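Local structure of outer membrane protein (Bartonella henselae, 2FI9) at residues G35-I47 and D58-E70. The protein is of unknown function but belongs to the DUF498/DUF598 protein family. Numbering follows the deposited sequence.
Sequences GSIICIPSGIYGI and DISRVLEESDQIE
Arg-61 lies over the ring of Tyr-45. Its CB meets Ile-40 CD1 at 3.6 Å. The chain then runs extended from CG to NE. CD sits over the face of the ring, 3.9 Å from its centroid, in a CH-pi contact. NE comes above the CD1 side of the same face. CZ is 3.7 Å from the centroid, a cation-pi contact, and NH1 reaches on past CE1 toward CZ of the tyrosine. The guanidinium is stacked flat, its plane 15° from that of the ring. The ring of His-11 also meets Tyr-45.

The tyrosine OH donates a hydrogen bond to Ser-42 OG, which lies in the plane of the ring. Separately, the backbone N-H of Ser-42 bonds to Glu-65 OE1 at 3.2 Å, using the syn lone pair of that oxygen. This bond is bent, with an angle of 140° at the hydrogen. It ties the carboxylate to the type I turn from Ile-40 to Gly-43. Ser-42 OG also faces OE2, but at a spacing too short to be trusted in detail.

Beside this polar cluster the contact is apolar. Ile-40 has CG1 between its backbone N and carbonyl carbon (chi1 53°), which sends CD1 toward Arg-61 and Glu-65. Its CG2 rests on Val-62 CG2, 3.8 Å away, and on Ile-69 CD1. Ile-38 CD1 presses on the same valine methyl. Pro-41 CD covers Ile-69 CG1 at 3.7 Å.

Strand 36-40 and helix 60-64 run nearly parallel. The helix packs on the hairpin 36-47 at the edge of a mixed five-stranded sheet. It lies within a beta-alpha-beta crossover that leads from edge strand 43-47 to the parallel strand 71-75.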
loop_
_atom_site.group_PDB
_atom_site.type_symbol
_atom_site.label_atom_id
_atom_site.label_comp_id
_atom_site.label_asym_id
_atom_site.label_seq_id
_atom_site.Cartn_x
_atom_site.Cartn_y
_atom_site.Cartn_z
ATOM N N GLY A 35 -10.291 6.556 4.526
ATOM C CA GLY A 35 -8.935 6.614 5.056
ATOM C C GLY A 35 -7.922 5.843 4.229
ATOM O O GLY A 35 -8.265 5.172 3.239
ATOM N N SER A 36 -6.658 5.963 4.630
ATOM C CA SER A 36 -5.567 5.290 3.955
ATOM C C SER A 36 -5.556 3.806 4.326
ATOM O O SER A 36 -6.054 3.417 5.395
ATOM C CB SER A 36 -4.247 5.940 4.342
ATOM O OG SER A 36 -4.225 7.310 3.931
ATOM N N ILE A 37 -5.006 2.977 3.444
ATOM C CA ILE A 37 -5.015 1.528 3.674
ATOM C C ILE A 37 -3.672 0.900 3.356
ATOM O O ILE A 37 -2.880 1.426 2.559
ATOM C CB ILE A 37 -6.139 0.790 2.871
ATOM C CG1 ILE A 37 -6.013 1.047 1.361
ATOM C CG2 ILE A 37 -7.501 1.194 3.387
ATOM C CD1 ILE A 37 -6.882 0.119 0.507
ATOM N N ILE A 38 -3.416 -0.217 4.009
ATOM C CA ILE A 38 -2.316 -1.077 3.645
ATOM C C ILE A 38 -2.907 -2.452 3.240
ATOM O O ILE A 38 -3.831 -2.937 3.873
ATOM C CB ILE A 38 -1.296 -1.163 4.795
ATOM C CG1 ILE A 38 0.066 -1.591 4.271
ATOM C CG2 ILE A 38 -1.772 -2.070 5.930
ATOM C CD1 ILE A 38 1.172 -1.276 5.248
ATOM N N CYS A 39 -2.398 -3.026 2.156
ATOM C CA CYS A 39 -2.922 -4.251 1.588
ATOM C C CYS A 39 -1.792 -5.241 1.586
ATOM O O CYS A 39 -0.814 -5.075 0.861
ATOM C CB CYS A 39 -3.378 -4.015 0.145
ATOM S SG CYS A 39 -4.531 -2.651 -0.062
ATOM N N ILE A 40 -1.902 -6.258 2.423
ATOM C CA ILE A 40 -0.823 -7.225 2.596
ATOM C C ILE A 40 -1.438 -8.638 2.586
ATOM O O ILE A 40 -2.664 -8.771 2.611
ATOM C CB ILE A 40 -0.011 -6.912 3.880
ATOM C CG1 ILE A 40 -0.954 -6.810 5.090
ATOM C CG2 ILE A 40 0.742 -5.609 3.698
ATOM C CD1 ILE A 40 -0.243 -6.567 6.424
ATOM N N PRO A 41 -0.613 -9.692 2.461
ATOM C CA PRO A 41 -1.234 -11.031 2.402
ATOM C C PRO A 41 -2.260 -11.344 3.498
ATOM O O PRO A 41 -3.226 -12.087 3.229
ATOM C CB PRO A 41 -0.028 -11.973 2.467
ATOM C CG PRO A 41 1.018 -11.198 1.752
ATOM C CD PRO A 41 0.847 -9.772 2.273
ATOM N N SER A 42 -2.072 -10.800 4.708
ATOM C CA SER A 42 -3.002 -11.088 5.830
ATOM C C SER A 42 -4.290 -10.244 5.798
ATOM O O SER A 42 -5.199 -10.465 6.594
ATOM C CB SER A 42 -2.310 -10.895 7.178
ATOM O OG SER A 42 -2.027 -9.517 7.403
ATOM N N GLY A 43 -4.347 -9.263 4.900
ATOM C CA GLY A 43 -5.572 -8.502 4.706
ATOM C C GLY A 43 -5.393 -7.058 4.325
ATOM O O GLY A 43 -4.281 -6.612 4.019
ATOM N N ILE A 44 -6.501 -6.333 4.345
ATOM C CA ILE A 44 -6.511 -4.901 4.097
ATOM C C ILE A 44 -6.832 -4.232 5.423
ATOM O O ILE A 44 -7.881 -4.515 6.016
ATOM C CB ILE A 44 -7.590 -4.532 3.049
ATOM C CG1 ILE A 44 -7.347 -5.323 1.756
ATOM C CG2 ILE A 44 -7.588 -3.011 2.769
ATOM C CD1 ILE A 44 -8.397 -5.139 0.669
ATOM N N TYR A 45 -5.947 -3.347 5.881
ATOM C CA TYR A 45 -6.087 -2.682 7.176
ATOM C C TYR A 45 -6.114 -1.170 6.986
ATOM O O TYR A 45 -5.399 -0.639 6.134
ATOM C CB TYR A 45 -4.882 -2.996 8.065
ATOM C CG TYR A 45 -4.626 -4.458 8.324
ATOM C CD1 TYR A 45 -5.024 -5.048 9.518
ATOM C CD2 TYR A 45 -3.961 -5.244 7.386
ATOM C CE1 TYR A 45 -4.782 -6.394 9.772
ATOM C CE2 TYR A 45 -3.712 -6.592 7.620
ATOM C CZ TYR A 45 -4.118 -7.154 8.824
ATOM O OH TYR A 45 -3.889 -8.488 9.072
ATOM N N GLY A 46 -6.919 -0.475 7.781
ATOM C CA GLY A 46 -6.819 0.984 7.829
ATOM C C GLY A 46 -5.526 1.400 8.505
ATOM O O GLY A 46 -5.077 0.763 9.466
ATOM N N ILE A 47 -4.902 2.454 7.984
ATOM C CA ILE A 47 -3.795 3.087 8.677
ATOM C C ILE A 47 -4.015 4.595 8.702
ATOM O O ILE A 47 -4.490 5.201 7.733
ATOM C CB ILE A 47 -2.416 2.751 8.075
ATOM C CG1 ILE A 47 -2.474 2.750 6.560
ATOM C CG2 ILE A 47 -1.918 1.393 8.595
ATOM C CD1 ILE A 47 -1.202 3.156 5.928
ATOM N N ASP A 58 3.843 3.281 9.665
ATOM C CA ASP A 58 2.982 2.996 8.523
ATOM C C ASP A 58 3.299 1.672 7.847
ATOM O O ASP A 58 2.386 0.981 7.367
ATOM C CB ASP A 58 3.043 4.122 7.496
ATOM C CG ASP A 58 2.370 5.371 7.981
ATOM O OD1 ASP A 58 1.599 5.288 8.959
ATOM O OD2 ASP A 58 2.609 6.443 7.399
ATOM N N ILE A 59 4.585 1.334 7.792
ATOM C CA ILE A 59 5.021 0.157 7.045
ATOM C C ILE A 59 5.330 -1.051 7.954
ATOM O O ILE A 59 5.753 -2.106 7.480
ATOM C CB ILE A 59 6.233 0.473 6.108
ATOM C CG1 ILE A 59 7.489 0.823 6.921
ATOM C CG2 ILE A 59 5.880 1.593 5.119
ATOM C CD1 ILE A 59 8.795 0.571 6.166
ATOM N N SER A 60 5.099 -0.886 9.249
ATOM C CA SER A 60 5.404 -1.932 10.227
ATOM C C SER A 60 4.759 -3.293 9.915
ATOM O O SER A 60 5.391 -4.324 10.098
ATOM C CB SER A 60 5.029 -1.476 11.642
ATOM O OG SER A 60 3.659 -1.122 11.707
ATOM N N ARG A 61 3.524 -3.298 9.413
ATOM C CA ARG A 61 2.872 -4.566 9.070
ATOM C C ARG A 61 3.520 -5.239 7.860
ATOM O O ARG A 61 3.568 -6.485 7.779
ATOM C CB ARG A 61 1.378 -4.376 8.825
ATOM C CG ARG A 61 0.540 -4.372 10.085
ATOM C CD ARG A 61 -0.943 -4.342 9.714
ATOM N NE ARG A 61 -1.821 -4.277 10.881
ATOM C CZ ARG A 61 -2.233 -5.334 11.586
ATOM N NH1 ARG A 61 -1.845 -6.569 11.269
ATOM N NH2 ARG A 61 -3.049 -5.161 12.618
ATOM N N VAL A 62 4.001 -4.411 6.926
ATOM C CA VAL A 62 4.720 -4.897 5.756
ATOM C C VAL A 62 6.019 -5.566 6.190
ATOM O O VAL A 62 6.313 -6.686 5.771
ATOM C CB VAL A 62 5.015 -3.764 4.752
ATOM C CG1 VAL A 62 5.961 -4.232 3.651
ATOM C CG2 VAL A 62 3.741 -3.280 4.149
ATOM N N LEU A 63 6.784 -4.892 7.041
ATOM C CA LEU A 63 8.042 -5.445 7.508
ATOM C C LEU A 63 7.778 -6.786 8.212
ATOM O O LEU A 63 8.487 -7.773 7.998
ATOM C CB LEU A 63 8.755 -4.452 8.439
ATOM C CG LEU A 63 9.172 -3.132 7.748
ATOM C CD1 LEU A 63 9.765 -2.162 8.755
ATOM C CD2 LEU A 63 10.167 -3.361 6.603
ATOM N N GLU A 64 6.743 -6.813 9.038
ATOM C CA GLU A 64 6.434 -7.993 9.843
ATOM C C GLU A 64 6.015 -9.203 8.997
ATOM O O GLU A 64 6.191 -10.350 9.412
ATOM C CB GLU A 64 5.345 -7.646 10.868
ATOM C CG GLU A 64 5.823 -6.670 11.973
ATOM C CD GLU A 64 4.663 -5.997 12.728
ATOM O OE1 GLU A 64 3.520 -6.499 12.636
ATOM O OE2 GLU A 64 4.890 -4.986 13.432
ATOM N N GLU A 65 5.455 -8.941 7.818
ATOM C CA GLU A 65 5.000 -10.000 6.920
ATOM C C GLU A 65 5.926 -10.140 5.710
ATOM O O GLU A 65 5.520 -10.657 4.663
ATOM C CB GLU A 65 3.574 -9.709 6.453
ATOM C CG GLU A 65 2.565 -9.721 7.565
ATOM C CD GLU A 65 1.121 -9.765 7.068
ATOM O OE1 GLU A 65 0.855 -10.163 5.901
ATOM O OE2 GLU A 65 0.247 -9.393 7.869
ATOM N N SER A 66 7.177 -9.726 5.873
ATOM C CA SER A 66 8.109 -9.614 4.741
ATOM C C SER A 66 8.430 -10.972 4.108
ATOM O O SER A 66 8.777 -11.042 2.937
ATOM C CB SER A 66 9.388 -8.900 5.161
ATOM O OG SER A 66 10.082 -9.634 6.157
ATOM N N ASP A 67 8.273 -12.053 4.869
ATOM C CA ASP A 67 8.472 -13.385 4.306
ATOM C C ASP A 67 7.503 -13.676 3.155
ATOM O O ASP A 67 7.794 -14.519 2.314
ATOM C CB ASP A 67 8.379 -14.477 5.382
ATOM C CG ASP A 67 9.737 -14.792 6.039
ATOM O OD1 ASP A 67 10.799 -14.415 5.493
ATOM O OD2 ASP A 67 9.741 -15.459 7.105
ATOM N N GLN A 68 6.372 -12.967 3.105
ATOM C CA GLN A 68 5.339 -13.208 2.079
ATOM C C GLN A 68 5.167 -12.039 1.108
ATOM O O GLN A 68 4.231 -12.022 0.318
ATOM C CB GLN A 68 3.984 -13.532 2.725
ATOM C CG GLN A 68 3.835 -14.965 3.252
ATOM C CD GLN A 68 4.156 -15.095 4.739
ATOM O OE1 GLN A 68 4.210 -16.212 5.278
ATOM N NE2 GLN A 68 4.356 -13.961 5.415
ATOM N N ILE A 69 6.064 -11.064 1.186
ATOM C CA ILE A 69 6.003 -9.862 0.346
ATOM C C ILE A 69 7.323 -9.697 -0.385
ATOM O O ILE A 69 8.369 -9.569 0.257
ATOM C CB ILE A 69 5.703 -8.589 1.201
ATOM C CG1 ILE A 69 4.340 -8.744 1.904
ATOM C CG2 ILE A 69 5.734 -7.324 0.342
ATOM C CD1 ILE A 69 4.100 -7.752 3.026
ATOM N N GLU A 70 7.279 -9.708 -1.720
ATOM C CA GLU A 70 8.472 -9.401 -2.538
ATOM C C GLU A 70 8.499 -7.957 -3.003
ATOM O O GLU A 70 9.580 -7.374 -3.189
ATOM C CB GLU A 70 8.545 -10.281 -3.778
ATOM C CG GLU A 70 8.749 -11.761 -3.494
ATOM C CD GLU A 70 9.496 -12.456 -4.617
ATOM O OE1 GLU A 70 10.590 -11.961 -5.002
ATOM O OE2 GLU A 70 8.995 -13.495 -5.113
#